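PDB 5O3M: protocatechuate decarboxylase from Klebsiella pneumoniae, which catalyses the decarboxylation of 3,4-dihydroxybenzoate to catechol as a UbiD-family enzyme dependent on prenylated flavin, and is captured here in its apo form. Local coordinates for residues A[356-361]-A[410-415]; A[385-390]-A[417-422]. All coordinates share one frame; numbering follows the deposited sequence.

Interaction 1. Residues A[356-361]-A[410-415]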
loop_
_atom_site.group_PDB
_atom_site.type_symbol
_atom_site.label_atom_id
_atom_site.label_comp_id
_atom_site.label_asym_id
_atom_site.label_seq_id
_atom_site.Cartn_x
_atom_site.Cartn_y
_atom_site.Cartn_z
ATOM N N GLU A 356 -19.971 -10.936 -22.719
ATOM C CA GLU A 356 -20.694 -9.665 -22.694
ATOM C C GLU A 356 -22.130 -9.863 -22.239
ATOM O O GLU A 356 -22.635 -9.113 -21.401
ATOM C CB GLU A 356 -20.653 -9.007 -24.085
ATOM C CG GLU A 356 -19.268 -8.500 -24.448
ATOM C CD GLU A 356 -19.155 -8.047 -25.877
ATOM O OE1 GLU A 356 -20.205 -7.925 -26.557
ATOM O OE2 GLU A 356 -18.005 -7.813 -26.321
ATOM N N ALA A 357 -22.799 -10.889 -22.769
ATOM C CA ALA A 357 -24.209 -11.084 -22.457
ATOM C C ALA A 357 -24.415 -11.362 -20.976
ATOM O O ALA A 357 -25.362 -10.844 -20.370
ATOM C CB ALA A 357 -24.789 -12.216 -23.310
ATOM N N SER A 358 -23.537 -12.166 -20.365
ATOM C CA SER A 358 -23.698 -12.462 -18.941
ATOM C C SER A 358 -23.417 -11.234 -18.067
ATOM O O SER A 358 -24.050 -11.055 -17.018
ATOM C CB SER A 358 -22.799 -13.639 -18.543
ATOM O OG SER A 358 -21.464 -13.215 -18.318
ATOM N N ILE A 359 -22.480 -10.381 -18.475
ATOM C CA ILE A 359 -22.259 -9.129 -17.753
ATOM C C ILE A 359 -23.464 -8.197 -17.912
ATOM O O ILE A 359 -23.938 -7.601 -16.936
ATOM C CB ILE A 359 -20.944 -8.473 -18.223
ATOM C CG1 ILE A 359 -19.766 -9.369 -17.857
ATOM C CG2 ILE A 359 -20.769 -7.081 -17.591
ATOM C CD1 ILE A 359 -18.439 -8.972 -18.474
ATOM N N TRP A 360 -23.981 -8.058 -19.141
ATOM C CA TRP A 360 -25.198 -7.279 -19.376
ATOM C C TRP A 360 -26.317 -7.706 -18.439
ATOM O O TRP A 360 -26.979 -6.870 -17.815
ATOM C CB TRP A 360 -25.673 -7.449 -20.824
ATOM C CG TRP A 360 -25.387 -6.322 -21.737
ATOM C CD1 TRP A 360 -24.604 -6.349 -22.870
ATOM C CD2 TRP A 360 -25.893 -4.993 -21.629
ATOM N NE1 TRP A 360 -24.589 -5.107 -23.460
ATOM C CE2 TRP A 360 -25.371 -4.258 -22.717
ATOM C CE3 TRP A 360 -26.734 -4.350 -20.717
ATOM C CZ2 TRP A 360 -25.663 -2.913 -22.908
ATOM C CZ3 TRP A 360 -27.026 -3.024 -20.910
ATOM C CH2 TRP A 360 -26.490 -2.313 -21.991
ATOM N N ASN A 361 -26.585 -9.013 -18.384
ATOM C CA ASN A 361 -27.714 -9.504 -17.605
ATOM C C ASN A 361 -27.502 -9.240 -16.124
ATOM O O ASN A 361 -28.428 -8.834 -15.417
ATOM C CB ASN A 361 -27.919 -11.002 -17.857
ATOM C CG ASN A 361 -28.419 -11.308 -19.274
ATOM O OD1 ASN A 361 -29.146 -10.522 -19.888
ATOM N ND2 ASN A 361 -28.028 -12.470 -19.792
ATOM N N ALA A 410 -17.703 -11.120 -10.604
ATOM C CA ALA A 410 -18.393 -12.216 -9.934
ATOM C C ALA A 410 -19.101 -13.135 -10.924
ATOM O O ALA A 410 -19.115 -14.355 -10.725
ATOM C CB ALA A 410 -19.400 -11.673 -8.908
ATOM N N THR A 411 -19.722 -12.578 -11.979
ATOM C CA THR A 411 -20.470 -13.431 -12.895
ATOM C C THR A 411 -19.584 -14.114 -13.934
ATOM O O THR A 411 -20.009 -15.107 -14.522
ATOM C CB THR A 411 -21.598 -12.650 -13.597
ATOM O OG1 THR A 411 -21.067 -11.841 -14.646
ATOM C CG2 THR A 411 -22.323 -11.766 -12.611
ATOM N N TYR A 412 -18.362 -13.635 -14.170
ATOM C CA TYR A 412 -17.451 -14.290 -15.115
ATOM C C TYR A 412 -16.075 -14.434 -14.453
ATOM O O TYR A 412 -15.219 -13.559 -14.594
ATOM C CB TYR A 412 -17.391 -13.499 -16.449
ATOM C CG TYR A 412 -16.938 -14.326 -17.654
ATOM C CD1 TYR A 412 -17.851 -15.098 -18.387
ATOM C CD2 TYR A 412 -15.601 -14.340 -18.056
ATOM C CE1 TYR A 412 -17.437 -15.864 -19.491
ATOM C CE2 TYR A 412 -15.180 -15.100 -19.158
ATOM C CZ TYR A 412 -16.101 -15.857 -19.879
ATOM O OH TYR A 412 -15.675 -16.607 -20.968
ATOM N N SER A 413 -15.861 -15.569 -13.755
ATOM C CA SER A 413 -14.671 -15.754 -12.916
ATOM C C SER A 413 -13.380 -15.800 -13.720
ATOM O O SER A 413 -12.302 -15.580 -13.159
ATOM C CB SER A 413 -14.790 -17.031 -12.079
ATOM O OG SER A 413 -14.651 -18.206 -12.863
ATOM N N GLU A 414 -13.455 -16.051 -15.013
ATOM C CA GLU A 414 -12.257 -16.076 -15.836
ATOM C C GLU A 414 -11.820 -14.684 -16.294
ATOM O O GLU A 414 -10.793 -14.566 -16.968
ATOM C CB GLU A 414 -12.490 -17.018 -17.027
ATOM C CG GLU A 414 -12.503 -18.487 -16.579
ATOM C CD GLU A 414 -12.870 -19.469 -17.685
ATOM O OE1 GLU A 414 -13.273 -19.023 -18.775
ATOM O OE2 GLU A 414 -12.750 -20.689 -17.462
ATOM N N LEU A 415 -12.564 -13.635 -15.954
ATOM C CA LEU A 415 -12.072 -12.278 -16.145
ATOM C C LEU A 415 -10.819 -12.034 -15.303
ATOM O O LEU A 415 -10.612 -12.655 -14.253
ATOM C CB LEU A 415 -13.162 -11.269 -15.777
ATOM C CG LEU A 415 -14.191 -10.918 -16.865
ATOM C CD1 LEU A 415 -15.416 -10.266 -16.242
ATOM C CD2 LEU A 415 -13.531 -9.962 -17.845
#
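The backbones come nearest at Ile359 and Thr411, whose CA atoms lie 6.7 Å apart where a turn of helix 344-366 meets the last turn of helix 400-411 and the chain leaving it. Here the side of one helix packs against the C-terminal end of another, in the C-terminal domain of a UbiD-type decarboxylase. Thr411 closes the helix, Tyr412 is the first residue to abandon helical backbone angles, and a type I beta turn from Tyr412 to Leu415 then redirects the chain. That turn is secured by Leu415 N donating to Tyr412 O at 3.0 Å.

The apolar part of the contact is made by two aliphatic ends. Ile359 carries CG1 beside its backbone N and runs on extended (chi2 170°), which sends CD1 out to meet CD1 of Leu415 tip to tip at 4.0 Å. Ala408 of helix 400-411 touches both side chains, and Val374 of strand 371-376 backs Ile359.

Farther along, the contact turns polar yet forms no hydrogen bond across it. Ser358 OG and Thr411 OG1 come within 3.9 Å of each other, too far to bond; each instead has a partner in its own helix, Thr355 O for Ser358 OG and, weakly, Leu407 O for Thr411 OG1. Tyr412 carries its ring past Ser358, with CG anti to the backbone N (chi1 -157°), and its OH goes on to Lys383 NZ. Along the way, ring atom CD1 of Tyr412 lies 4.1 Å from OG of Ser358, approached obliquely.

Interaction 2. Residues A[385-390]-A[417-422]. With 9JE (pentane-1,5-diol), chain H.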
loop_
_atom_site.group_PDB
_atom_site.type_symbol
_atom_site.label_atom_id
_atom_site.label_comp_id
_atom_site.label_asym_id
_atom_site.label_seq_id
_atom_site.Cartn_x
_atom_site.Cartn_y
_atom_site.Cartn_z
ATOM N N LEU A 385 -10.386 -9.551 -20.338
ATOM C CA LEU A 385 -10.469 -8.101 -20.143
ATOM C C LEU A 385 -11.880 -7.602 -20.413
ATOM O O LEU A 385 -12.394 -7.751 -21.526
ATOM C CB LEU A 385 -9.464 -7.380 -21.045
ATOM C CG LEU A 385 -9.493 -5.862 -21.200
ATOM C CD1 LEU A 385 -9.386 -5.214 -19.848
ATOM C CD2 LEU A 385 -8.360 -5.362 -22.131
ATOM N N GLY A 386 -12.504 -6.995 -19.409
ATOM C CA GLY A 386 -13.815 -6.402 -19.616
ATOM C C GLY A 386 -13.813 -4.875 -19.611
ATOM O O GLY A 386 -13.350 -4.259 -18.653
ATOM N N ILE A 387 -14.303 -4.251 -20.681
ATOM C CA ILE A 387 -14.515 -2.806 -20.745
ATOM C C ILE A 387 -15.993 -2.563 -20.486
ATOM O O ILE A 387 -16.848 -2.985 -21.277
ATOM C CB ILE A 387 -14.106 -2.214 -22.111
ATOM C CG1 ILE A 387 -12.843 -2.884 -22.677
ATOM C CG2 ILE A 387 -13.916 -0.694 -21.987
ATOM C CD1 ILE A 387 -11.632 -2.672 -21.767
ATOM N N LEU A 388 -16.308 -1.913 -19.372
ATOM C CA LEU A 388 -17.686 -1.554 -19.066
ATOM C C LEU A 388 -17.887 -0.069 -19.320
ATOM O O LEU A 388 -17.120 0.770 -18.821
ATOM C CB LEU A 388 -18.045 -1.897 -17.619
ATOM C CG LEU A 388 -18.498 -3.334 -17.345
ATOM C CD1 LEU A 388 -17.446 -4.340 -17.789
ATOM C CD2 LEU A 388 -18.792 -3.486 -15.876
ATOM N N GLN A 389 -18.921 0.257 -20.075
ATOM C CA GLN A 389 -19.290 1.643 -20.313
ATOM C C GLN A 389 -20.511 1.986 -19.470
ATOM O O GLN A 389 -21.576 1.373 -19.628
ATOM C CB GLN A 389 -19.567 1.880 -21.793
ATOM C CG GLN A 389 -19.694 3.334 -22.189
ATOM C CD GLN A 389 -20.335 3.471 -23.564
ATOM O OE1 GLN A 389 -21.425 2.955 -23.786
ATOM N NE2 GLN A 389 -19.644 4.132 -24.496
ATOM N N VAL A 390 -20.362 2.968 -18.584
ATOM C CA VAL A 390 -21.459 3.318 -17.696
ATOM C C VAL A 390 -21.817 4.788 -17.885
ATOM O O VAL A 390 -21.070 5.579 -18.472
ATOM C CB VAL A 390 -21.128 3.011 -16.221
ATOM C CG1 VAL A 390 -20.655 1.561 -16.076
ATOM C CG2 VAL A 390 -20.063 3.956 -15.697
ATOM N N ASN A 417 -9.027 -8.334 -15.565
ATOM C CA ASN A 417 -9.086 -6.910 -15.269
ATOM C C ASN A 417 -10.355 -6.295 -15.845
ATOM O O ASN A 417 -10.918 -6.769 -16.838
ATOM C CB ASN A 417 -7.873 -6.157 -15.830
ATOM C CG ASN A 417 -6.554 -6.704 -15.323
ATOM O OD1 ASN A 417 -6.436 -7.088 -14.161
ATOM N ND2 ASN A 417 -5.548 -6.749 -16.202
ATOM N N ILE A 418 -10.764 -5.190 -15.233
ATOM C CA ILE A 418 -11.931 -4.422 -15.649
ATOM C C ILE A 418 -11.492 -2.988 -15.900
ATOM O O ILE A 418 -10.719 -2.425 -15.119
ATOM C CB ILE A 418 -13.024 -4.452 -14.565
ATOM C CG1 ILE A 418 -13.433 -5.887 -14.244
ATOM C CG2 ILE A 418 -14.189 -3.555 -14.964
ATOM C CD1 ILE A 418 -14.200 -6.581 -15.370
ATOM N N ILE A 419 -11.982 -2.391 -16.979
ATOM C CA ILE A 419 -11.771 -0.973 -17.243
ATOM C C ILE A 419 -13.135 -0.310 -17.321
ATOM O O ILE A 419 -14.010 -0.755 -18.079
ATOM C CB ILE A 419 -10.958 -0.727 -18.522
ATOM C CG1 ILE A 419 -9.610 -1.460 -18.430
ATOM C CG2 ILE A 419 -10.761 0.749 -18.719
ATOM C CD1 ILE A 419 -8.789 -1.368 -19.727
ATOM N N LEU A 420 -13.326 0.720 -16.509
ATOM C CA LEU A 420 -14.591 1.425 -16.397
ATOM C C LEU A 420 -14.470 2.761 -17.107
ATOM O O LEU A 420 -13.523 3.511 -16.844
ATOM C CB LEU A 420 -14.965 1.652 -14.930
ATOM C CG LEU A 420 -15.021 0.392 -14.090
ATOM C CD1 LEU A 420 -15.054 0.773 -12.622
ATOM C CD2 LEU A 420 -16.262 -0.396 -14.456
ATOM N N VAL A 421 -15.424 3.055 -18.005
ATOM C CA VAL A 421 -15.430 4.318 -18.733
ATOM C C VAL A 421 -16.850 4.862 -18.827
ATOM O O VAL A 421 -17.837 4.140 -18.663
ATOM C CB VAL A 421 -14.814 4.186 -20.147
ATOM C CG1 VAL A 421 -13.375 3.683 -20.066
ATOM C CG2 VAL A 421 -15.689 3.284 -21.052
ATOM N N ASP A 422 -16.937 6.156 -19.131
ATOM C CA ASP A 422 -18.209 6.855 -19.259
ATOM C C ASP A 422 -18.780 6.711 -20.668
ATOM O O ASP A 422 -18.141 6.164 -21.565
ATOM C CB ASP A 422 -18.026 8.325 -18.889
ATOM C CG ASP A 422 -17.693 8.496 -17.439
ATOM O OD1 ASP A 422 -18.571 8.151 -16.631
ATOM O OD2 ASP A 422 -16.559 8.918 -17.123
HETATM C C02 9JE H . -18.057 12.104 -18.820
HETATM C C03 9JE H . -19.386 11.942 -19.536
HETATM C C04 9JE H . -19.896 13.183 -20.257
HETATM C C05 9JE H . -20.997 12.678 -21.222
HETATM C C06 9JE H . -21.661 13.858 -21.919
HETATM O O01 9JE H . -18.392 12.715 -17.595
HETATM O O07 9JE H . -20.650 14.889 -21.889
#
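Ile419 and Ile387 sit abreast on neighbouring parallel strands, 385-390 and 417-422, which helix 400-411 connects into a beta-alpha-beta unit; the two short axes cross at -27°. Five near-straight backbone bonds, from Gly386 N to Asn417 O at one end to Val390 N to Val421 O at the other, fix the register.

On the face of Leu385, Ile387 and Ile419, the Ile419 CD1 methyl is the bump. It rests against two methyls of the other strand, 3.7 Å from Ile387 CD1 and 3.9 Å from Leu385 CD1, the three closing a compact triangle. Ile387 bends round to meet it (chi2 -62°), and Ile433 of helix 430-439 covers both isoleucines.

The hollow on the reverse face belongs to Gly386. Ile418 folds its CD1 over this bare backbone, 4.3 Å from Gly386 CA, while Ala405, Ala408 and Leu409 of helix 400-411 close over Ile418. Next along, Leu420 tucks CD2 against Leu388 CB at 3.9 Å.

Toward the C-terminal ends the aliphatic part of Gln389 takes over: its CG packs 3.3 Å from Asp422 O, while NE2 bonds Val425 O. Asp422 OD2 takes a bond from Val485 N. Asp422 also lines the pentane-1,5-diol pocket, where Asp422 CB packs 3.8 Å from C02 of the diol.

Both interactions involve the beta-alpha-beta unit: interaction 2 is its parallel strand pair, deep in the sheet, while interaction 1 lies where the connecting helix ends and rests on helix 344-366. Their chemistry follows their place. The strand pair buries 577 Å² in all, with mostly branched aliphatic side chains on its two faces, and is stitched by backbone hydrogen bonds; the helix-end contact, only partly buried, covers 174 Å² with one methyl pair and the Ser358 and Thr411 hydroxyls, which turn to carbonyls of their own helices, Thr411 only weakly. Along the chain the segments alternate, and Leu415 bridges the two sites: one branch meets helix 344-366, while its CD2 packs 3.5 Å from Gly386 N of strand 385-390.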